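Local atomic coordinates of anti-restriction endonuclease (PDB entry 3WX4), a protein that acts as a phage DNA mimic, inhibiting the host McrA restriction endonuclease and the DNA binding of the histone-like protein H-NS. Residues H30-E35 with H83-E88; K20-K23 with L28-S31; V37-L42 with M79-D84. All coordinates share one frame; numbering follows the deposited sequence.

Contact 1: H30-E35 with H83-E88; sequences HSIVNE and HDYEIE
Y85 carries this contact, meeting I32 with one face of its ring and E35 with its hydroxyl. The methyl CG2 of I32 stands almost exactly on the ring normal, 3.7 Å from the centroid of Y85 and 2° off the perpendicular, a well-centred CH-pi contact. It is placed there by a first torsion that leaves I32 CG2 anti to the backbone N, while I32 CG1 comes to 4.0 Å from Y85 CD1. One helical turn further on, E35 extends its chain toward the Y85 hydroxyl, with CG anti to N (178°) and CD continuing the extended line. Its OE2 arrives at the edge of the ring, near its plane, and accepts a hydrogen bond from Y85 OH. E35 OE2 and Y85 OH are 2.4 Å apart, very short for a hydrogen bond, so the exact length is doubtful. The carboxylate is turned 33° from the ring plane. Y85 lies just before E86, whose positive phi marks the chain leaving helix 71-84. The contact thus divides Y85 between an apolar face and a polar tip: the methyl of buried I32 lies on the ring face, while the phenol oxygen is met by the carboxylate of an exposed glutamate.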
loop_
_atom_site.group_PDB
_atom_site.type_symbol
_atom_site.label_atom_id
_atom_site.label_comp_id
_atom_site.label_asym_id
_atom_site.label_seq_id
_atom_site.Cartn_x
_atom_site.Cartn_y
_atom_site.Cartn_z
ATOM N N HIS A 30 10.773 -4.602 -18.813
ATOM C CA HIS A 30 9.413 -4.118 -18.598
ATOM C C HIS A 30 8.481 -5.213 -18.100
ATOM O O HIS A 30 7.672 -4.985 -17.170
ATOM C CB HIS A 30 8.843 -3.492 -19.897
ATOM C CG HIS A 30 7.397 -3.082 -19.766
ATOM N ND1 HIS A 30 7.010 -1.823 -19.353
ATOM C CD2 HIS A 30 6.251 -3.797 -19.912
ATOM C CE1 HIS A 30 5.686 -1.772 -19.252
ATOM N NE2 HIS A 30 5.203 -2.963 -19.585
ATOM N N SER A 31 8.606 -6.393 -18.691
ATOM C CA SER A 31 7.790 -7.575 -18.312
ATOM C C SER A 31 8.104 -7.955 -16.878
ATOM O O SER A 31 7.208 -8.100 -16.027
ATOM C CB SER A 31 8.151 -8.804 -19.163
ATOM O OG SER A 31 8.000 -8.508 -20.531
ATOM N N ILE A 32 9.383 -8.092 -16.571
ATOM C CA ILE A 32 9.698 -8.508 -15.198
ATOM C C ILE A 32 9.306 -7.494 -14.155
ATOM O O ILE A 32 8.709 -7.837 -13.124
ATOM C CB ILE A 32 11.187 -8.821 -15.059
ATOM C CG1 ILE A 32 11.506 -10.096 -15.873
ATOM C CG2 ILE A 32 11.543 -8.882 -13.574
ATOM C CD1 ILE A 32 12.997 -10.380 -16.079
ATOM N N VAL A 33 9.556 -6.214 -14.420
ATOM C CA VAL A 33 9.226 -5.254 -13.416
ATOM C C VAL A 33 7.735 -5.153 -13.157
ATOM O O VAL A 33 7.287 -4.885 -12.019
ATOM C CB VAL A 33 9.797 -3.894 -13.795
ATOM C CG1 VAL A 33 9.058 -2.817 -13.129
ATOM C CG2 VAL A 33 11.231 -3.876 -13.402
ATOM N N ASN A 34 6.942 -5.381 -14.196
ATOM C CA ASN A 34 5.511 -5.244 -13.948
ATOM C C ASN A 34 4.927 -6.484 -13.199
ATOM O O ASN A 34 3.971 -6.335 -12.444
ATOM C CB ASN A 34 4.802 -4.898 -15.264
ATOM C CG ASN A 34 4.941 -3.381 -15.609
ATOM O OD1 ASN A 34 4.168 -2.531 -15.079
ATOM N ND2 ASN A 34 5.969 -3.023 -16.428
ATOM N N GLU A 35 5.502 -7.670 -13.414
ATOM C CA GLU A 35 5.061 -8.857 -12.685
ATOM C C GLU A 35 5.585 -8.735 -11.263
ATOM O O GLU A 35 4.887 -9.078 -10.304
ATOM C CB GLU A 35 5.590 -10.142 -13.295
ATOM C CG GLU A 35 5.161 -11.365 -12.491
ATOM C CD GLU A 35 5.708 -12.691 -13.020
ATOM O OE1 GLU A 35 4.948 -13.375 -13.728
ATOM O OE2 GLU A 35 6.888 -13.081 -12.737
ATOM N N HIS A 83 15.590 -11.864 -6.761
ATOM C CA HIS A 83 16.534 -12.964 -6.994
ATOM C C HIS A 83 15.890 -14.133 -7.671
ATOM O O HIS A 83 16.544 -14.896 -8.407
ATOM C CB HIS A 83 17.170 -13.426 -5.685
ATOM C CG HIS A 83 18.041 -12.390 -5.069
ATOM N ND1 HIS A 83 19.026 -11.740 -5.787
ATOM C CD2 HIS A 83 18.077 -11.874 -3.817
ATOM C CE1 HIS A 83 19.628 -10.863 -4.997
ATOM N NE2 HIS A 83 19.072 -10.923 -3.800
ATOM N N ASP A 84 14.599 -14.302 -7.435
ATOM C CA ASP A 84 13.933 -15.423 -8.052
ATOM C C ASP A 84 13.949 -15.387 -9.584
ATOM O O ASP A 84 13.877 -16.438 -10.207
ATOM C CB ASP A 84 12.498 -15.526 -7.556
ATOM C CG ASP A 84 11.868 -16.858 -7.943
ATOM O OD1 ASP A 84 12.444 -17.899 -7.527
ATOM O OD2 ASP A 84 10.837 -16.873 -8.668
ATOM N N TYR A 85 14.031 -14.197 -10.204
ATOM C CA TYR A 85 14.100 -14.150 -11.673
ATOM C C TYR A 85 15.480 -14.576 -12.199
ATOM O O TYR A 85 15.656 -14.817 -13.398
ATOM C CB TYR A 85 13.792 -12.743 -12.186
ATOM C CG TYR A 85 12.347 -12.373 -12.018
ATOM C CD1 TYR A 85 11.395 -12.773 -12.969
ATOM C CD2 TYR A 85 11.915 -11.688 -10.891
ATOM C CE1 TYR A 85 10.054 -12.502 -12.792
ATOM C CE2 TYR A 85 10.540 -11.403 -10.693
ATOM C CZ TYR A 85 9.618 -11.823 -11.660
ATOM O OH TYR A 85 8.263 -11.596 -11.472
ATOM N N GLU A 86 16.473 -14.655 -11.327
ATOM C CA GLU A 86 17.810 -15.077 -11.772
ATOM C C GLU A 86 18.215 -14.266 -12.998
ATOM O O GLU A 86 18.557 -14.813 -14.049
ATOM C CB GLU A 86 17.810 -16.566 -12.128
ATOM C CG GLU A 86 17.531 -17.495 -10.938
ATOM C CD GLU A 86 17.510 -18.971 -11.354
ATOM O OE1 GLU A 86 16.459 -19.467 -11.833
ATOM O OE2 GLU A 86 18.569 -19.626 -11.218
ATOM N N ILE A 87 18.158 -12.956 -12.836
ATOM C CA ILE A 87 18.492 -12.047 -13.914
ATOM C C ILE A 87 19.965 -12.161 -14.367
ATOM O O ILE A 87 20.289 -11.843 -15.502
ATOM C CB ILE A 87 18.126 -10.653 -13.498
ATOM C CG1 ILE A 87 16.612 -10.638 -13.158
ATOM C CG2 ILE A 87 18.403 -9.675 -14.708
ATOM C CD1 ILE A 87 16.134 -9.429 -12.410
ATOM N N GLU A 88 20.839 -12.640 -13.477
ATOM C CA GLU A 88 22.249 -12.839 -13.823
ATOM C C GLU A 88 22.350 -13.666 -15.118
ATOM O O GLU A 88 23.237 -13.463 -15.918
ATOM C CB GLU A 88 22.970 -13.606 -12.692
ATOM C CG GLU A 88 23.131 -12.784 -11.417
ATOM C CD GLU A 88 21.902 -12.825 -10.500
ATOM O OE1 GLU A 88 20.984 -13.679 -10.714
ATOM O OE2 GLU A 88 21.876 -11.992 -9.558
#

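Contact 2: K20-K23 with L28-S31; sequences KLYK and LYHS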
loop_
_atom_site.group_PDB
_atom_site.type_symbol
_atom_site.label_atom_id
_atom_site.label_comp_id
_atom_site.label_asym_id
_atom_site.label_seq_id
_atom_site.Cartn_x
_atom_site.Cartn_y
_atom_site.Cartn_z
ATOM N N LYS A 20 20.545 -2.606 -14.700
ATOM C CA LYS A 20 21.392 -3.121 -15.751
ATOM C C LYS A 20 20.603 -3.913 -16.804
ATOM O O LYS A 20 20.973 -3.897 -17.986
ATOM C CB LYS A 20 22.488 -4.020 -15.189
ATOM C CG LYS A 20 23.670 -3.248 -14.713
ATOM C CD LYS A 20 24.568 -4.131 -13.854
ATOM C CE LYS A 20 26.001 -3.586 -13.863
ATOM N NZ LYS A 20 26.638 -3.687 -15.259
ATOM N N LEU A 21 19.589 -4.673 -16.372
ATOM C CA LEU A 21 18.786 -5.425 -17.340
ATOM C C LEU A 21 18.072 -4.441 -18.288
ATOM O O LEU A 21 17.980 -4.678 -19.522
ATOM C CB LEU A 21 17.735 -6.278 -16.617
ATOM C CG LEU A 21 16.883 -7.123 -17.592
ATOM C CD1 LEU A 21 17.753 -8.170 -18.213
ATOM C CD2 LEU A 21 15.711 -7.755 -16.857
ATOM N N TYR A 22 17.558 -3.354 -17.732
ATOM C CA TYR A 22 16.885 -2.360 -18.547
ATOM C C TYR A 22 17.798 -1.833 -19.652
ATOM O O TYR A 22 17.354 -1.535 -20.788
ATOM C CB TYR A 22 16.419 -1.175 -17.696
ATOM C CG TYR A 22 16.040 0.043 -18.519
ATOM C CD1 TYR A 22 14.770 0.145 -19.156
ATOM C CD2 TYR A 22 16.930 1.074 -18.702
ATOM C CE1 TYR A 22 14.453 1.265 -19.953
ATOM C CE2 TYR A 22 16.617 2.202 -19.487
ATOM C CZ TYR A 22 15.376 2.291 -20.119
ATOM O OH TYR A 22 15.073 3.399 -20.928
ATOM N N LYS A 23 19.073 -1.636 -19.316
ATOM C CA LYS A 23 20.036 -1.091 -20.290
ATOM C C LYS A 23 20.318 -2.028 -21.460
ATOM O O LYS A 23 20.679 -1.598 -22.517
ATOM C CB LYS A 23 21.379 -0.786 -19.581
ATOM C CG LYS A 23 21.215 0.341 -18.524
ATOM C CD LYS A 23 22.455 0.481 -17.621
ATOM C CE LYS A 23 23.664 1.060 -18.328
ATOM N NZ LYS A 23 24.935 0.839 -17.512
ATOM N N LEU A 28 12.312 -7.040 -21.834
ATOM C CA LEU A 28 12.246 -8.080 -20.787
ATOM C C LEU A 28 12.144 -7.362 -19.466
ATOM O O LEU A 28 11.345 -7.708 -18.586
ATOM C CB LEU A 28 13.501 -8.937 -20.855
ATOM C CG LEU A 28 13.558 -10.045 -19.810
ATOM C CD1 LEU A 28 12.340 -10.927 -19.934
ATOM C CD2 LEU A 28 14.841 -10.850 -20.023
ATOM N N TYR A 29 12.934 -6.306 -19.320
ATOM C CA TYR A 29 12.895 -5.538 -18.093
ATOM C C TYR A 29 11.443 -5.097 -17.791
ATOM O O TYR A 29 10.928 -5.167 -16.639
ATOM C CB TYR A 29 13.759 -4.311 -18.255
ATOM C CG TYR A 29 13.478 -3.290 -17.197
ATOM C CD1 TYR A 29 14.103 -3.362 -15.933
ATOM C CD2 TYR A 29 12.591 -2.274 -17.433
ATOM C CE1 TYR A 29 13.826 -2.435 -14.947
ATOM C CE2 TYR A 29 12.290 -1.314 -16.465
ATOM C CZ TYR A 29 12.909 -1.392 -15.204
ATOM O OH TYR A 29 12.576 -0.442 -14.278
ATOM N N HIS A 30 10.773 -4.602 -18.813
ATOM C CA HIS A 30 9.413 -4.118 -18.598
ATOM C C HIS A 30 8.481 -5.213 -18.100
ATOM O O HIS A 30 7.672 -4.985 -17.170
ATOM C CB HIS A 30 8.843 -3.492 -19.897
ATOM C CG HIS A 30 7.397 -3.082 -19.766
ATOM N ND1 HIS A 30 7.010 -1.823 -19.353
ATOM C CD2 HIS A 30 6.251 -3.797 -19.912
ATOM C CE1 HIS A 30 5.686 -1.772 -19.252
ATOM N NE2 HIS A 30 5.203 -2.963 -19.585
ATOM N N SER A 31 8.606 -6.393 -18.691
ATOM C CA SER A 31 7.790 -7.575 -18.312
ATOM C C SER A 31 8.104 -7.955 -16.878
ATOM O O SER A 31 7.208 -8.100 -16.027
ATOM C CB SER A 31 8.151 -8.804 -19.163
ATOM O OG SER A 31 8.000 -8.508 -20.531
#
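Two consecutive helices, 16-24 and 26-43, are joined by a very short turn, and this contact is the inside of that corner, where L21 and Y22 of the first helix meet L28 and Y29 of the second. The backbones approach closely, with the CA atoms of Y22 and Y29 only 5.1 Å apart. The two tyrosines form an edge-to-face, T-shaped pair in which Y22 offers its edge to the face of Y29; the ring planes stand at 74° and the centroids are 5.3 Å apart. The edge atom involved is Y22 CD1, which comes to 3.7 Å from CD2 of Y29. Closer to the backbone, CB of Y22 sits over the same Y29 ring, displaced from its centre toward the rim, and makes a CH-pi contact 3.7 Å from the centroid. With CG anti to the backbone N (165°), the Y22 ring swings away from its own N, and it is CB, not the ring face, that lies over Y29. Beside the aromatic pair, L21 points into the second helix: its CD2 rests 3.8 Å from CA of Y29, and touches CG of L28 at 4.3 Å. Around the corner, A58 lies against both tyrosine side chains, and Y90 of helix 88-91 packs on L21 and L28. Y29 itself is buried, but its hydroxyl is hydrogen-bonded to the backbone N of G59, which satisfies the polar end and should help fix the ring's orientation. The corner is therefore held across these segments by apolar and aromatic packing alone, with the buried phenol of Y29 paired to a main-chain amide beyond them.

Contact 3: V37-L42 with M79-D84; sequences VEELHL and MIYVHD
Segments 37-42 and 79-84, both helical, come nearest at L40 and Y81, whose CA atoms are 7.8 Å apart, a spacing at which side chains, not backbones, make the contact. L40 sends its CD2 methyl over one face of the Y81 ring, 3.5 Å from the centroid and 21° off the normal. The methyl is displaced toward the rim, so that CD2 of Y81 is its nearest neighbour, at 3.3 Å, which is tight packing. The two side chains lie alongside each other, running opposite ways. The CB of Y81 points toward the facing helix. E39 borders the ring: OE2 lies near its plane, 4.2 Å from CD1 of Y81, too far for more than a loose edge contact. The carboxylates of E39 and D84 also approach, OE2 of E39 to OD2 of D84 6.2 Å, so two like charges lie near each other beside the ring without their charged atoms touching. Beyond the pair, L40 also packs on F47 and I49 of strand 47-51, and Y81 OH has a weak hydrogen bond to N44. This is helix-helix packing beside a three-stranded antiparallel sheet, with L40 meeting both helix 71-84 and strand 47-51.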
loop_
_atom_site.group_PDB
_atom_site.type_symbol
_atom_site.label_atom_id
_atom_site.label_comp_id
_atom_site.label_asym_id
_atom_site.label_seq_id
_atom_site.Cartn_x
_atom_site.Cartn_y
_atom_site.Cartn_z
ATOM N N VAL A 37 6.112 -5.997 -9.406
ATOM C CA VAL A 37 5.285 -5.060 -8.673
ATOM C C VAL A 37 3.916 -5.668 -8.402
ATOM O O VAL A 37 3.346 -5.509 -7.333
ATOM C CB VAL A 37 5.127 -3.737 -9.497
ATOM C CG1 VAL A 37 4.053 -2.860 -8.901
ATOM C CG2 VAL A 37 6.506 -2.975 -9.459
ATOM N N GLU A 38 3.382 -6.383 -9.369
ATOM C CA GLU A 38 2.056 -6.948 -9.155
ATOM C C GLU A 38 2.091 -8.025 -8.064
ATOM O O GLU A 38 1.228 -8.037 -7.172
ATOM C CB GLU A 38 1.547 -7.547 -10.453
ATOM C CG GLU A 38 0.184 -8.193 -10.296
ATOM C CD GLU A 38 -0.290 -8.683 -11.624
ATOM O OE1 GLU A 38 -0.431 -7.835 -12.541
ATOM O OE2 GLU A 38 -0.473 -9.914 -11.757
ATOM N N GLU A 39 3.079 -8.912 -8.134
ATOM C CA GLU A 39 3.192 -9.981 -7.151
ATOM C C GLU A 39 3.508 -9.458 -5.770
ATOM O O GLU A 39 2.990 -10.007 -4.793
ATOM C CB GLU A 39 4.226 -11.054 -7.558
ATOM C CG GLU A 39 3.677 -12.002 -8.633
ATOM C CD GLU A 39 4.602 -13.207 -8.964
ATOM O OE1 GLU A 39 4.212 -14.012 -9.878
ATOM O OE2 GLU A 39 5.701 -13.331 -8.332
ATOM N N LEU A 40 4.343 -8.430 -5.663
ATOM C CA LEU A 40 4.653 -7.875 -4.341
ATOM C C LEU A 40 3.381 -7.300 -3.723
ATOM O O LEU A 40 3.146 -7.434 -2.517
ATOM C CB LEU A 40 5.736 -6.796 -4.418
ATOM C CG LEU A 40 7.166 -7.348 -4.672
ATOM C CD1 LEU A 40 8.103 -6.187 -5.092
ATOM C CD2 LEU A 40 7.721 -8.068 -3.384
ATOM N N HIS A 41 2.554 -6.663 -4.536
ATOM C CA HIS A 41 1.310 -6.119 -4.028
ATOM C C HIS A 41 0.299 -7.211 -3.698
ATOM O O HIS A 41 -0.483 -7.074 -2.755
ATOM C CB HIS A 41 0.693 -5.151 -5.038
ATOM C CG HIS A 41 1.353 -3.813 -5.036
ATOM N ND1 HIS A 41 1.385 -2.988 -6.142
ATOM C CD2 HIS A 41 2.000 -3.149 -4.045
ATOM C CE1 HIS A 41 2.019 -1.869 -5.828
ATOM N NE2 HIS A 41 2.401 -1.940 -4.561
ATOM N N LEU A 42 0.301 -8.292 -4.451
ATOM C CA LEU A 42 -0.694 -9.309 -4.170
ATOM C C LEU A 42 -0.382 -10.081 -2.901
ATOM O O LEU A 42 -1.289 -10.446 -2.158
ATOM C CB LEU A 42 -0.857 -10.264 -5.368
ATOM C CG LEU A 42 -1.613 -9.677 -6.581
ATOM C CD1 LEU A 42 -1.620 -10.667 -7.751
ATOM C CD2 LEU A 42 -3.080 -9.338 -6.201
ATOM N N MET A 79 13.960 -8.032 -2.510
ATOM C CA MET A 79 15.078 -8.762 -3.094
ATOM C C MET A 79 14.842 -10.229 -3.239
ATOM O O MET A 79 15.320 -10.829 -4.194
ATOM C CB MET A 79 16.378 -8.491 -2.342
ATOM C CG MET A 79 16.757 -7.021 -2.371
ATOM S SD MET A 79 16.855 -6.426 -4.175
ATOM C CE MET A 79 17.992 -7.647 -4.821
ATOM N N ILE A 80 14.103 -10.845 -2.312
ATOM C CA ILE A 80 13.815 -12.275 -2.476
ATOM C C ILE A 80 13.078 -12.501 -3.805
ATOM O O ILE A 80 13.361 -13.436 -4.551
ATOM C CB ILE A 80 12.931 -12.813 -1.301
ATOM C CG1 ILE A 80 13.826 -13.077 -0.079
ATOM C CG2 ILE A 80 12.233 -14.103 -1.710
ATOM C CD1 ILE A 80 13.067 -13.100 1.270
ATOM N N TYR A 81 12.092 -11.656 -4.076
ATOM C CA TYR A 81 11.342 -11.773 -5.331
ATOM C C TYR A 81 12.251 -11.483 -6.507
ATOM O O TYR A 81 12.191 -12.178 -7.498
ATOM C CB TYR A 81 10.176 -10.787 -5.345
ATOM C CG TYR A 81 9.025 -11.239 -4.498
ATOM C CD1 TYR A 81 7.873 -11.763 -5.084
ATOM C CD2 TYR A 81 9.060 -11.086 -3.107
ATOM C CE1 TYR A 81 6.756 -12.116 -4.306
ATOM C CE2 TYR A 81 7.970 -11.433 -2.321
ATOM C CZ TYR A 81 6.818 -11.942 -2.922
ATOM O OH TYR A 81 5.716 -12.228 -2.152
ATOM N N VAL A 82 13.101 -10.463 -6.396
ATOM C CA VAL A 82 14.019 -10.133 -7.507
ATOM C C VAL A 82 14.973 -11.298 -7.807
ATOM O O VAL A 82 15.129 -11.724 -8.968
ATOM C CB VAL A 82 14.847 -8.812 -7.209
ATOM C CG1 VAL A 82 15.999 -8.632 -8.291
ATOM C CG2 VAL A 82 13.910 -7.615 -7.164
ATOM N N HIS A 83 15.590 -11.864 -6.761
ATOM C CA HIS A 83 16.534 -12.964 -6.994
ATOM C C HIS A 83 15.890 -14.133 -7.671
ATOM O O HIS A 83 16.544 -14.896 -8.407
ATOM C CB HIS A 83 17.170 -13.426 -5.685
ATOM C CG HIS A 83 18.041 -12.390 -5.069
ATOM N ND1 HIS A 83 19.026 -11.740 -5.787
ATOM C CD2 HIS A 83 18.077 -11.874 -3.817
ATOM C CE1 HIS A 83 19.628 -10.863 -4.997
ATOM N NE2 HIS A 83 19.072 -10.923 -3.800
ATOM N N ASP A 84 14.599 -14.302 -7.435
ATOM C CA ASP A 84 13.933 -15.423 -8.052
ATOM C C ASP A 84 13.949 -15.387 -9.584
ATOM O O ASP A 84 13.877 -16.438 -10.207
ATOM C CB ASP A 84 12.498 -15.526 -7.556
ATOM C CG ASP A 84 11.868 -16.858 -7.943
ATOM O OD1 ASP A 84 12.444 -17.899 -7.527
ATOM O OD2 ASP A 84 10.837 -16.873 -8.668
#

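Overall arrangement
Helix 26-43 runs through all three contacts. Contact 2 joins its start to helix 16-24, contact 1 joins the next turns to the end of helix 71-84 and the turn after it, and contact 3 lies further along, against helix 71-84 itself. Along the chain, contact 2 closes before contact 3 opens. Contacts 1 and 2 have centres about 8 Å apart and meet directly: I32 CD1 and L21 CD2 are 3.9 Å apart. The centres of contacts 1 and 3 are also about 8 Å apart, linked through I87 and V82, whereas those of contacts 2 and 3 are about 15 Å apart without touching. Contact 1 thus connects the others, uniting helices 16-24 and 71-84 around helix 26-43.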